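Local coordinates for protein Cif-like 1 (Burkholderia cenocepacia, PDB 7JQY) that probably acts as an epoxide hydrolase of the alpha/beta hydrolase fold, resembling the bacterial enzyme Cif, and assembles as an octamer, at residues B[49-54]-B[116-121]. The protein carries 1 engineered substitution. Residues are numbered along the deposited sequence; the frame is centred on the assembly and turned at random.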
# COMPACT_ATOMS: atom_id res chain seq x y z
N GLU B 49 -10.62 -39.14 32.23
CA GLU B 49 -9.90 -38.10 32.95
C GLU B 49 -9.56 -36.95 32.00
O GLU B 49 -9.06 -37.18 30.90
CB GLU B 49 -8.62 -38.66 33.56
CG GLU B 49 -8.79 -39.66 34.70
CD GLU B 49 -7.45 -40.00 35.37
OE1 GLU B 49 -6.87 -41.06 35.04
OE2 GLU B 49 -6.97 -39.20 36.20
N MET B 50 -9.85 -35.73 32.43
CA MET B 50 -9.66 -34.58 31.56
C MET B 50 -8.21 -34.12 31.55
O MET B 50 -7.59 -33.97 32.61
CB MET B 50 -10.55 -33.43 31.99
CG MET B 50 -10.50 -32.29 31.00
SD MET B 50 -11.67 -30.99 31.37
CE MET B 50 -13.20 -31.82 30.95
N VAL B 51 -7.67 -33.91 30.35
CA VAL B 51 -6.35 -33.31 30.16
C VAL B 51 -6.55 -31.98 29.45
O VAL B 51 -7.02 -31.95 28.30
CB VAL B 51 -5.41 -34.23 29.36
CG1 VAL B 51 -4.03 -33.60 29.24
CG2 VAL B 51 -5.31 -35.59 30.03
N VAL B 52 -6.20 -30.89 30.12
CA VAL B 52 -6.30 -29.54 29.57
C VAL B 52 -4.92 -29.12 29.08
O VAL B 52 -3.92 -29.27 29.80
CB VAL B 52 -6.84 -28.55 30.62
CG1 VAL B 52 -6.80 -27.15 30.09
CG2 VAL B 52 -8.25 -28.94 31.01
N LEU B 53 -4.87 -28.63 27.84
CA LEU B 53 -3.64 -28.19 27.20
C LEU B 53 -3.73 -26.71 26.90
O LEU B 53 -4.70 -26.26 26.29
CB LEU B 53 -3.39 -28.98 25.90
CG LEU B 53 -3.56 -30.50 25.98
CD1 LEU B 53 -3.38 -31.16 24.63
CD2 LEU B 53 -2.57 -31.07 26.96
N LEU B 54 -2.72 -25.95 27.34
CA LEU B 54 -2.70 -24.50 27.21
C LEU B 54 -1.47 -24.08 26.42
O LEU B 54 -0.33 -24.23 26.89
CB LEU B 54 -2.72 -23.82 28.58
CG LEU B 54 -3.94 -24.04 29.49
CD1 LEU B 54 -3.72 -23.34 30.82
CD2 LEU B 54 -5.25 -23.57 28.84
N ARG B 116 -11.55 -32.33 38.50
CA ARG B 116 -10.14 -32.76 38.58
C ARG B 116 -9.56 -32.94 37.16
O ARG B 116 -10.17 -33.62 36.34
CB ARG B 116 -10.01 -34.06 39.37
CG ARG B 116 -10.48 -33.96 40.81
CD ARG B 116 -9.64 -32.96 41.60
NE ARG B 116 -10.06 -32.88 43.00
CZ ARG B 116 -10.97 -32.03 43.46
NH1 ARG B 116 -11.57 -31.18 42.63
NH2 ARG B 116 -11.28 -32.02 44.75
N ILE B 117 -8.40 -32.34 36.86
CA ILE B 117 -7.84 -32.33 35.51
C ILE B 117 -6.34 -32.56 35.61
O ILE B 117 -5.72 -32.25 36.63
CB ILE B 117 -8.10 -31.00 34.78
CG1 ILE B 117 -7.41 -29.87 35.54
CG2 ILE B 117 -9.60 -30.73 34.62
CD1 ILE B 117 -7.38 -28.55 34.84
N HIS B 118 -5.77 -33.15 34.58
CA HIS B 118 -4.34 -33.05 34.33
C HIS B 118 -4.12 -31.80 33.49
O HIS B 118 -4.97 -31.44 32.66
CB HIS B 118 -3.82 -34.28 33.59
CG HIS B 118 -4.09 -35.57 34.31
ND1 HIS B 118 -3.25 -36.08 35.28
CD2 HIS B 118 -5.12 -36.44 34.20
CE1 HIS B 118 -3.74 -37.22 35.73
NE2 HIS B 118 -4.88 -37.46 35.09
N LEU B 119 -3.01 -31.12 33.72
CA LEU B 119 -2.81 -29.78 33.17
C LEU B 119 -1.43 -29.68 32.53
O LEU B 119 -0.42 -29.95 33.18
CB LEU B 119 -2.98 -28.72 34.26
CG LEU B 119 -3.14 -27.27 33.82
CD1 LEU B 119 -4.18 -27.14 32.71
CD2 LEU B 119 -3.49 -26.39 35.02
N VAL B 120 -1.40 -29.28 31.26
CA VAL B 120 -0.18 -29.11 30.48
C VAL B 120 -0.14 -27.69 29.92
O VAL B 120 -1.12 -27.23 29.32
CB VAL B 120 -0.11 -30.12 29.32
CG1 VAL B 120 1.26 -30.03 28.63
CG2 VAL B 120 -0.41 -31.52 29.81
N GLY B 121 0.98 -27.00 30.11
CA GLY B 121 1.12 -25.65 29.61
C GLY B 121 2.53 -25.39 29.11
O GLY B 121 3.49 -26.03 29.53
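Two neighbouring parallel strands at the centre of the alpha/beta hydrolase sheet, 50-54 and 117-121, pair from Val-51 beside His-118 to Leu-54 beside Gly-121. Four backbone hydrogen bonds alternate in direction between them: His-118 N gives to Met-50 O (2.8 Å), Val-52 N to His-118 O, Val-120 N to Val-52 O, and Leu-54 N to Val-120 O. His-118 and Val-120 thus use both N and O toward strand 50-54, while Val-51 and Leu-53 turn their backbone to strand 77-82 on the other side.

At the N-terminal ends of the two strands the imidazole of His-118 reaches back along the pair to Glu-49. His-118 NE2 donates to Glu-49 OE2 (2.9 Å), meeting that oxygen from above the carboxylate plane, with the two planes 59° apart. With chi1 at -57°, CG of His-118 lies beside its own backbone N, which brings the ring toward the start of the other strand; Phe-302 of the C-terminal helix meets this ring as well.

On the same face, Leu-53 CD2 lies against Val-120 CB at 3.5 Å, the two side chains pointing the same way, and Val-51 CG1 touches Val-120 CG2 more loosely. The opposite face carries Met-50, Val-52, Leu-54, Ile-117 and Leu-119. There Leu-119 CD1 packs alongside Val-52 CB (3.7 Å), Ile-117 CD1 meets Val-52 CG2, and Ile-117 CG2 rests against Met-50 SD at 3.9 Å. Helix 98-111, the crossover from strand 77-82 to strand 117-122, covers part of this layer with Val-109 and Ile-105; strand 50-54 lies between the two strands it joins.

Gly-121 leads into the turn before helix 124-135, consistent with a nucleophile elbow; Ser-123 there is engineered in place of aspartate, the usual nucleophile of epoxide hydrolases of this fold.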